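Citrate synthase (Thermotoga maritima, PDB 2P2W) probably catalyses the condensation of oxaloacetate with acetyl-CoA, with uptake of water, to give citrate and CoA in the tricarboxylic acid cycle. Local coordinates at residues Ser14-Leu19 and Thr330-Glu335; Glu44-Leu49 and Leu172-Asp177; Ala68-Leu73 and Ala115-Ser120. One frame throughout, in Å; residues are numbered along the deposited sequence.

Contact 1: residues Ser14-Leu19 and Thr330-Glu335; sequences SSICYL and TAHVIE
The carboxylate of Glu335 receives two hydrogen bonds from the turn Ser14-Ile16, one on each oxygen. Ser14 OG donates to Glu335 OE1 at 2.7 Å through the syn lone pair, while Ser15 N meets Glu335 OE2 at 3.0 Å, nearly straight (173°), from the syn side and somewhat out of the carboxylate plane. CG of Glu335 stands anti to its backbone N (chi1 -177°) and the chain runs extended beyond it, which carries the carboxylate from the helix to the turn. Beside it, Ile16 passes the glutamate in the opposite direction and sets CD1 over the centre of the His332 ring, a CH-pi contact 3.7 Å from the centroid. Ile16 CD1 also touches Ala331 CB at 3.8 Å.

In the second shell, Ser14 OG also accepts from Ile16 N at 3.2 Å, an ST turn that fixes the hydroxyl donating to Glu335. A water donates to Glu335 OE2 at 2.7 Å and also bonds Ser15 OG. The ring of His332 is held by a hydrogen bond from NE2 to Glu175, and Ser14 itself joins a parallel beta ladder with a strand of the second subunit.

A glutamine in place of Glu335 would probably leave Ser14 OG or Ser15 N without its acceptor, since its amide nitrogen cannot accept. The carboxylate thus ties helix 317-337 to the N-terminal turn by hydrogen bonds that its charge probably strengthens, with an apolar contact alongside.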
loop_
_atom_site.group_PDB
_atom_site.type_symbol
_atom_site.label_atom_id
_atom_site.label_comp_id
_atom_site.label_asym_id
_atom_site.label_seq_id
_atom_site.Cartn_x
_atom_site.Cartn_y
_atom_site.Cartn_z
ATOM N N SER A 14 4.219 -19.331 -8.405
ATOM C CA SER A 14 5.050 -19.215 -7.219
ATOM C C SER A 14 5.488 -20.587 -6.707
ATOM O O SER A 14 4.758 -21.571 -6.771
ATOM C CB SER A 14 4.247 -18.490 -6.138
ATOM O OG SER A 14 5.072 -18.298 -4.987
ATOM N N SER A 15 6.748 -20.634 -6.233
ATOM C CA SER A 15 7.243 -21.854 -5.621
ATOM C C SER A 15 7.421 -21.693 -4.103
ATOM O O SER A 15 8.002 -22.535 -3.426
ATOM C CB SER A 15 8.584 -22.194 -6.268
ATOM O OG SER A 15 9.551 -21.213 -5.891
ATOM N N ILE A 16 6.927 -20.554 -3.568
ATOM C CA ILE A 16 7.126 -20.251 -2.146
ATOM C C ILE A 16 6.188 -21.050 -1.235
ATOM O O ILE A 16 6.593 -21.635 -0.239
ATOM C CB ILE A 16 6.870 -18.761 -1.931
ATOM C CG1 ILE A 16 7.936 -17.924 -2.639
ATOM C CG2 ILE A 16 6.936 -18.435 -0.427
ATOM C CD1 ILE A 16 7.652 -16.425 -2.532
ATOM N N CYS A 17 4.905 -21.076 -1.565
ATOM C CA CYS A 17 3.936 -21.724 -0.695
ATOM C C CYS A 17 2.756 -22.357 -1.408
ATOM O O CYS A 17 2.197 -21.786 -2.341
ATOM C CB CYS A 17 3.433 -20.684 0.310
ATOM S SG CYS A 17 1.865 -21.032 1.135
ATOM N N TYR A 18 2.388 -23.552 -0.958
ATOM C CA TYR A 18 1.245 -24.248 -1.524
ATOM C C TYR A 18 0.135 -24.235 -0.487
ATOM O O TYR A 18 0.301 -24.738 0.627
ATOM C CB TYR A 18 1.595 -25.691 -1.897
ATOM C CG TYR A 18 0.390 -26.494 -2.349
ATOM C CD1 TYR A 18 -0.499 -25.983 -3.298
ATOM C CD2 TYR A 18 0.122 -27.751 -1.809
ATOM C CE1 TYR A 18 -1.628 -26.703 -3.695
ATOM C CE2 TYR A 18 -1.004 -28.481 -2.198
ATOM C CZ TYR A 18 -1.874 -27.952 -3.138
ATOM O OH TYR A 18 -2.992 -28.665 -3.509
ATOM N N LEU A 19 -0.989 -23.636 -0.860
ATOM C CA LEU A 19 -2.148 -23.538 0.010
ATOM C C LEU A 19 -3.224 -24.493 -0.498
ATOM O O LEU A 19 -3.807 -24.268 -1.556
ATOM C CB LEU A 19 -2.676 -22.104 0.002
ATOM C CG LEU A 19 -3.973 -21.813 0.759
ATOM C CD1 LEU A 19 -3.835 -22.233 2.208
ATOM C CD2 LEU A 19 -4.288 -20.328 0.655
ATOM N N THR A 330 8.059 -10.092 1.627
ATOM C CA THR A 330 9.310 -9.841 0.919
ATOM C C THR A 330 9.723 -10.995 0.006
ATOM O O THR A 330 10.240 -10.765 -1.088
ATOM C CB THR A 330 10.463 -9.506 1.910
ATOM O OG1 THR A 330 10.619 -10.562 2.859
ATOM C CG2 THR A 330 10.165 -8.211 2.656
ATOM N N ALA A 331 9.490 -12.231 0.444
ATOM C CA ALA A 331 9.832 -13.398 -0.369
ATOM C C ALA A 331 9.064 -13.312 -1.693
ATOM O O ALA A 331 9.626 -13.527 -2.770
ATOM C CB ALA A 331 9.469 -14.684 0.376
ATOM N N HIS A 332 7.778 -12.986 -1.604
ATOM C CA HIS A 332 6.940 -12.854 -2.789
ATOM C C HIS A 332 7.377 -11.703 -3.689
ATOM O O HIS A 332 7.466 -11.865 -4.905
ATOM C CB HIS A 332 5.475 -12.676 -2.383
ATOM C CG HIS A 332 4.754 -13.971 -2.188
ATOM N ND1 HIS A 332 4.293 -14.728 -3.242
ATOM C CD2 HIS A 332 4.464 -14.672 -1.065
ATOM C CE1 HIS A 332 3.752 -15.842 -2.778
ATOM N NE2 HIS A 332 3.845 -15.832 -1.461
ATOM N N VAL A 333 7.643 -10.541 -3.104
ATOM C CA VAL A 333 8.084 -9.392 -3.896
ATOM C C VAL A 333 9.328 -9.780 -4.704
ATOM O O VAL A 333 9.383 -9.570 -5.915
ATOM C CB VAL A 333 8.414 -8.171 -2.991
ATOM C CG1 VAL A 333 9.117 -7.085 -3.801
ATOM C CG2 VAL A 333 7.123 -7.615 -2.390
ATOM N N ILE A 334 10.312 -10.361 -4.020
ATOM C CA ILE A 334 11.558 -10.786 -4.652
ATOM C C ILE A 334 11.309 -11.750 -5.810
ATOM O O ILE A 334 11.842 -11.573 -6.904
ATOM C CB ILE A 334 12.491 -11.484 -3.633
ATOM C CG1 ILE A 334 12.968 -10.476 -2.584
ATOM C CG2 ILE A 334 13.680 -12.107 -4.360
ATOM C CD1 ILE A 334 13.580 -11.109 -1.359
ATOM N N GLU A 335 10.507 -12.778 -5.558
ATOM C CA GLU A 335 10.187 -13.770 -6.577
ATOM C C GLU A 335 9.472 -13.126 -7.760
ATOM O O GLU A 335 9.870 -13.304 -8.912
ATOM C CB GLU A 335 9.296 -14.869 -5.988
ATOM C CG GLU A 335 8.961 -15.994 -6.966
ATOM C CD GLU A 335 8.012 -17.023 -6.368
ATOM O OE1 GLU A 335 6.858 -16.654 -6.061
ATOM O OE2 GLU A 335 8.420 -18.197 -6.205
HETATM O O HOH W 1 10.817 -18.526 -4.937
#

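Contact 2: residues Glu44-Leu49 and Leu172-Asp177; sequences ETAYFL and LLMEQD
Thr45, Ala46 and Leu49, on one side of helix 42-51, receive the side chain of Met174, which leaves the chain near the C-terminal end of helix 163-173. Thr45 comes first: its methyl CG2 meets the sulfur, Met174 SD, at 3.7 Å, with the two side chains crossing at a slant. OG1 stands beside the backbone N (chi1 -66°) and bonds to Ser40, which leaves CG2 anti to that nitrogen and facing the sulfur. At Ala46 the end of the methionine is reached, and CB lies 4.2 Å from Met174 CE. The extended methionine chain, with chi2 and chi3 both near 180°, brings its thioether and methyl that far.

One turn on, Leu49 uses a single branch: CD1 lies 3.9 Å from Met174 SD and touches its CB at a similar distance. Leu49 CD1 also lies 4.3 Å from Glu175 CB. The carboxylate of Glu175 is turned to other partners, and OE2 accepts from Asp177 N at 2.8 Å, met from above the carboxylate plane.

No hydrogen bond joins the two segments. Tyr28 of strand 25-28 touches Thr45, Leu49 and Met174, and Val327 of helix 317-337 packs on Ala46 and Leu49, so the buried contact lies where three helices meet the small antiparallel sheet.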
loop_
_atom_site.group_PDB
_atom_site.type_symbol
_atom_site.label_atom_id
_atom_site.label_comp_id
_atom_site.label_asym_id
_atom_site.label_seq_id
_atom_site.Cartn_x
_atom_site.Cartn_y
_atom_site.Cartn_z
ATOM N N GLU A 44 15.421 -19.909 11.260
ATOM C CA GLU A 44 15.556 -21.062 10.370
ATOM C C GLU A 44 14.471 -21.116 9.298
ATOM O O GLU A 44 14.752 -21.400 8.133
ATOM C CB GLU A 44 15.549 -22.375 11.162
ATOM C CG GLU A 44 15.900 -23.584 10.305
ATOM C CD GLU A 44 15.772 -24.899 11.047
ATOM O OE1 GLU A 44 14.639 -25.273 11.417
ATOM O OE2 GLU A 44 16.811 -25.559 11.261
ATOM N N THR A 45 13.224 -20.851 9.681
ATOM C CA THR A 45 12.148 -20.884 8.701
ATOM C C THR A 45 12.235 -19.688 7.752
ATOM O O THR A 45 11.937 -19.810 6.567
ATOM C CB THR A 45 10.768 -20.926 9.383
ATOM O OG1 THR A 45 10.633 -22.169 10.091
ATOM C CG2 THR A 45 9.650 -20.819 8.337
ATOM N N ALA A 46 12.662 -18.540 8.269
ATOM C CA ALA A 46 12.799 -17.349 7.433
ATOM C C ALA A 46 13.894 -17.614 6.403
ATOM O O ALA A 46 13.773 -17.248 5.232
ATOM C CB ALA A 46 13.159 -16.143 8.289
ATOM N N TYR A 47 14.964 -18.259 6.851
ATOM C CA TYR A 47 16.072 -18.592 5.963
ATOM C C TYR A 47 15.527 -19.482 4.849
ATOM O O TYR A 47 15.800 -19.269 3.666
ATOM C CB TYR A 47 17.154 -19.351 6.732
ATOM C CG TYR A 47 18.358 -19.721 5.894
ATOM C CD1 TYR A 47 18.315 -20.805 5.012
ATOM C CD2 TYR A 47 19.532 -18.981 5.969
ATOM C CE1 TYR A 47 19.420 -21.140 4.227
ATOM C CE2 TYR A 47 20.640 -19.307 5.191
ATOM C CZ TYR A 47 20.577 -20.386 4.324
ATOM O OH TYR A 47 21.677 -20.710 3.566
ATOM N N PHE A 48 14.748 -20.482 5.249
ATOM C CA PHE A 48 14.157 -21.429 4.312
ATOM C C PHE A 48 13.258 -20.737 3.288
ATOM O O PHE A 48 13.296 -21.056 2.100
ATOM C CB PHE A 48 13.367 -22.487 5.088
ATOM C CG PHE A 48 12.745 -23.545 4.223
ATOM C CD1 PHE A 48 13.476 -24.150 3.205
ATOM C CD2 PHE A 48 11.437 -23.959 4.446
ATOM C CE1 PHE A 48 12.911 -25.155 2.418
ATOM C CE2 PHE A 48 10.862 -24.963 3.668
ATOM C CZ PHE A 48 11.603 -25.561 2.651
ATOM N N LEU A 49 12.455 -19.784 3.747
ATOM C CA LEU A 49 11.561 -19.063 2.844
ATOM C C LEU A 49 12.323 -18.183 1.847
ATOM O O LEU A 49 11.981 -18.140 0.668
ATOM C CB LEU A 49 10.572 -18.211 3.649
ATOM C CG LEU A 49 9.454 -19.000 4.336
ATOM C CD1 LEU A 49 8.647 -18.093 5.260
ATOM C CD2 LEU A 49 8.556 -19.618 3.269
ATOM N N LEU A 172 3.882 -19.905 12.032
ATOM C CA LEU A 172 2.596 -20.207 11.404
ATOM C C LEU A 172 2.052 -19.038 10.573
ATOM O O LEU A 172 1.306 -19.246 9.616
ATOM C CB LEU A 172 1.555 -20.564 12.470
ATOM C CG LEU A 172 1.720 -21.881 13.225
ATOM C CD1 LEU A 172 0.691 -21.963 14.350
ATOM C CD2 LEU A 172 1.547 -23.036 12.255
ATOM N N LEU A 173 2.434 -17.819 10.941
ATOM C CA LEU A 173 1.953 -16.616 10.266
ATOM C C LEU A 173 2.892 -15.999 9.228
ATOM O O LEU A 173 2.552 -14.994 8.613
ATOM C CB LEU A 173 1.629 -15.544 11.314
ATOM C CG LEU A 173 0.547 -15.861 12.348
ATOM C CD1 LEU A 173 0.647 -14.884 13.521
ATOM C CD2 LEU A 173 -0.824 -15.775 11.689
ATOM N N MET A 174 4.063 -16.584 9.020
ATOM C CA MET A 174 5.007 -16.005 8.074
ATOM C C MET A 174 4.560 -15.917 6.625
ATOM O O MET A 174 4.902 -14.960 5.930
ATOM C CB MET A 174 6.329 -16.769 8.093
ATOM C CG MET A 174 7.233 -16.445 9.250
ATOM S SD MET A 174 8.820 -17.263 9.031
ATOM C CE MET A 174 9.627 -16.800 10.554
ATOM N N GLU A 175 3.788 -16.891 6.165
ATOM C CA GLU A 175 3.420 -16.902 4.756
ATOM C C GLU A 175 2.152 -17.666 4.387
ATOM O O GLU A 175 1.849 -18.697 4.985
ATOM C CB GLU A 175 4.605 -17.497 3.984
ATOM C CG GLU A 175 4.257 -18.183 2.680
ATOM C CD GLU A 175 3.936 -17.202 1.582
ATOM O OE1 GLU A 175 4.334 -16.027 1.716
ATOM O OE2 GLU A 175 3.296 -17.611 0.587
ATOM N N GLN A 176 1.412 -17.149 3.405
ATOM C CA GLN A 176 0.222 -17.843 2.917
ATOM C C GLN A 176 -0.305 -17.400 1.555
ATOM O O GLN A 176 -1.392 -16.828 1.439
ATOM C CB GLN A 176 -0.928 -17.815 3.929
ATOM C CG GLN A 176 -2.060 -18.751 3.473
ATOM C CD GLN A 176 -2.962 -19.217 4.596
ATOM O OE1 GLN A 176 -2.672 -20.197 5.282
ATOM N NE2 GLN A 176 -4.071 -18.510 4.787
ATOM N N ASP A 177 0.484 -17.673 0.523
ATOM C CA ASP A 177 0.093 -17.377 -0.849
ATOM C C ASP A 177 -0.260 -15.908 -1.103
ATOM O O ASP A 177 0.307 -15.004 -0.485
ATOM C CB ASP A 177 -1.079 -18.296 -1.227
ATOM C CG ASP A 177 -1.227 -18.482 -2.726
ATOM O OD1 ASP A 177 -0.214 -18.763 -3.400
ATOM O OD2 ASP A 177 -2.367 -18.359 -3.223
#

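Contact 3: residues Ala68-Leu73 and Ala115-Ser120; sequences ADYREL and AIRVAS
Tyr70 and Arg71, just past the end of helix 57-69, pass close to one side of helix 110-133, with CA atoms 5.5 Å apart for Tyr70 and Arg117 and 5.3 Å for Arg71 and Ser120. The small Ser120 probably allows so near an approach of Arg71; its CB lies 3.6 Å from Tyr70 CB. Ser120 OG turns back on the helix and donates to Ile116 O at 2.7 Å. That carbonyl also accepts from Ser120 N, the two donors arriving from opposite faces of its plane.

The Tyr70 ring lies along the helix. With CG anti to its own carbonyl carbon (chi1 -71°), it presents one face to Arg117, whose CB stands 4.2 Å from the ring centroid in a CH-pi contact, 17° off the normal. Further along the same side chain, Arg117 CD also lies over this face, 4.0 Å from Tyr70 CD1. The bend at chi3 of the arginine turns its guanidinium steeply against the ring, their planes 82° apart, so the aliphatic part rather than the charged end does the covering. At the ring edge, close to its plane, Ile116 CG2 approaches Tyr70 CD2 at 4.0 Å.

Arg71 adds a smaller contact, its CG resting against Ser120 O. Its extended chain then leads away, one face of the guanidinium against Ala68 CA, and NH2 donates to Leu145 O.

Between the two segments the contact is one of van der Waals and CH-pi packing without hydrogen bonds. Polar ties lie at its margins: Tyr70 OH bonds Glu113, a turn before Arg117 on the same helix, and Arg71 O accepts from Thr124 OG1, so the chain leaving helix 57-69 is secured to helix 110-133 at both ends of the packed patch.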
loop_
_atom_site.group_PDB
_atom_site.type_symbol
_atom_site.label_atom_id
_atom_site.label_comp_id
_atom_site.label_asym_id
_atom_site.label_seq_id
_atom_site.Cartn_x
_atom_site.Cartn_y
_atom_site.Cartn_z
ATOM N N ALA A 68 20.745 -10.644 13.930
ATOM C CA ALA A 68 20.990 -10.012 15.225
ATOM C C ALA A 68 21.793 -8.716 15.089
ATOM O O ALA A 68 21.682 -7.811 15.918
ATOM C CB ALA A 68 21.722 -10.983 16.148
ATOM N N ASP A 69 22.598 -8.628 14.037
ATOM C CA ASP A 69 23.423 -7.453 13.798
ATOM C C ASP A 69 22.622 -6.344 13.083
ATOM O O ASP A 69 23.095 -5.216 12.952
ATOM C CB ASP A 69 24.647 -7.870 12.969
ATOM C CG ASP A 69 25.793 -6.879 13.058
ATOM O OD1 ASP A 69 26.061 -6.361 14.165
ATOM O OD2 ASP A 69 26.446 -6.639 12.020
ATOM N N TYR A 70 21.408 -6.670 12.642
ATOM C CA TYR A 70 20.544 -5.717 11.935
ATOM C C TYR A 70 19.365 -5.179 12.755
ATOM O O TYR A 70 18.448 -4.567 12.196
ATOM C CB TYR A 70 19.959 -6.357 10.672
ATOM C CG TYR A 70 20.927 -6.602 9.539
ATOM C CD1 TYR A 70 21.971 -5.713 9.278
ATOM C CD2 TYR A 70 20.748 -7.682 8.674
ATOM C CE1 TYR A 70 22.810 -5.895 8.176
ATOM C CE2 TYR A 70 21.576 -7.872 7.573
ATOM C CZ TYR A 70 22.604 -6.976 7.328
ATOM O OH TYR A 70 23.420 -7.153 6.233
ATOM N N ARG A 71 19.389 -5.383 14.067
ATOM C CA ARG A 71 18.288 -4.948 14.929
ATOM C C ARG A 71 18.245 -3.482 15.350
ATOM O O ARG A 71 17.267 -3.045 15.963
ATOM C CB ARG A 71 18.267 -5.810 16.190
ATOM C CG ARG A 71 18.090 -7.285 15.912
ATOM C CD ARG A 71 18.245 -8.105 17.178
ATOM N NE ARG A 71 18.151 -9.532 16.892
ATOM C CZ ARG A 71 18.473 -10.490 17.752
ATOM N NH1 ARG A 71 18.914 -10.170 18.963
ATOM N NH2 ARG A 71 18.361 -11.764 17.397
ATOM N N GLU A 72 19.280 -2.717 15.027
ATOM C CA GLU A 72 19.325 -1.319 15.447
ATOM C C GLU A 72 18.569 -0.327 14.568
ATOM O O GLU A 72 18.491 -0.484 13.350
ATOM C CB GLU A 72 20.780 -0.844 15.556
ATOM C CG GLU A 72 21.643 -1.612 16.543
ATOM C CD GLU A 72 21.109 -1.551 17.961
ATOM O OE1 GLU A 72 20.591 -0.488 18.359
ATOM O OE2 GLU A 72 21.209 -2.567 18.678
ATOM N N LEU A 73 18.019 0.698 15.214
ATOM C CA LEU A 73 17.327 1.772 14.514
ATOM C C LEU A 73 18.345 2.904 14.416
ATOM O O LEU A 73 19.113 3.131 15.355
ATOM C CB LEU A 73 16.110 2.257 15.308
ATOM C CG LEU A 73 14.792 1.508 15.097
ATOM C CD1 LEU A 73 13.702 2.148 15.947
ATOM C CD2 LEU A 73 14.407 1.551 13.625
ATOM N N ALA A 115 15.496 -7.159 2.559
ATOM C CA ALA A 115 14.376 -7.830 3.213
ATOM C C ALA A 115 14.816 -8.355 4.572
ATOM O O ALA A 115 14.104 -8.212 5.563
ATOM C CB ALA A 115 13.872 -8.984 2.346
ATOM N N ILE A 116 15.998 -8.969 4.606
ATOM C CA ILE A 116 16.548 -9.514 5.842
ATOM C C ILE A 116 16.719 -8.421 6.899
ATOM O O ILE A 116 16.367 -8.611 8.067
ATOM C CB ILE A 116 17.917 -10.191 5.577
ATOM C CG1 ILE A 116 17.715 -11.417 4.678
ATOM C CG2 ILE A 116 18.585 -10.577 6.901
ATOM C CD1 ILE A 116 19.014 -12.084 4.221
ATOM N N ARG A 117 17.255 -7.276 6.484
ATOM C CA ARG A 117 17.478 -6.167 7.407
ATOM C C ARG A 117 16.180 -5.567 7.945
ATOM O O ARG A 117 16.057 -5.309 9.143
ATOM C CB ARG A 117 18.314 -5.074 6.730
ATOM C CG ARG A 117 18.575 -3.857 7.609
ATOM C CD ARG A 117 19.830 -3.121 7.164
ATOM N NE ARG A 117 19.781 -2.736 5.755
ATOM C CZ ARG A 117 18.968 -1.808 5.257
ATOM N NH1 ARG A 117 18.126 -1.160 6.054
ATOM N NH2 ARG A 117 19.000 -1.523 3.962
ATOM N N VAL A 118 15.207 -5.348 7.067
ATOM C CA VAL A 118 13.939 -4.770 7.500
ATOM C C VAL A 118 13.217 -5.711 8.470
ATOM O O VAL A 118 12.683 -5.272 9.484
ATOM C CB VAL A 118 13.021 -4.440 6.284
ATOM C CG1 VAL A 118 12.516 -5.714 5.640
ATOM C CG2 VAL A 118 11.865 -3.558 6.731
ATOM N N ALA A 119 13.214 -7.006 8.170
ATOM C CA ALA A 119 12.566 -7.971 9.051
ATOM C C ALA A 119 13.243 -7.988 10.426
ATOM O O ALA A 119 12.579 -8.112 11.457
ATOM C CB ALA A 119 12.614 -9.354 8.431
ATOM N N SER A 120 14.567 -7.860 10.436
ATOM C CA SER A 120 15.323 -7.878 11.686
ATOM C C SER A 120 15.005 -6.712 12.616
ATOM O O SER A 120 15.085 -6.858 13.834
ATOM C CB SER A 120 16.830 -7.884 11.398
ATOM O OG SER A 120 17.198 -9.017 10.626
#

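Overall arrangement
From the N terminus, the chain first passes the turn and strand of contact 1, whose loop closes only at helix 317-337, with 310 residues between. Inside that loop, helix 42-51 opens contact 2, which closes near the end of helix 163-173. Contact 3 is nested within contact 2 in turn, joining the end of helix 57-69 to helix 110-133, so the three loops nest without crossing. Contacts 1 and 2 have centres 10 Å apart, meet directly through His332 and Glu175, and both touch the second subunit. The centres of contacts 3 and 1 are about 21 Å apart, yet Thr330 packs on Ala115 between them. Helix 317-337 thereby links the N-terminal strands with helix 110-133.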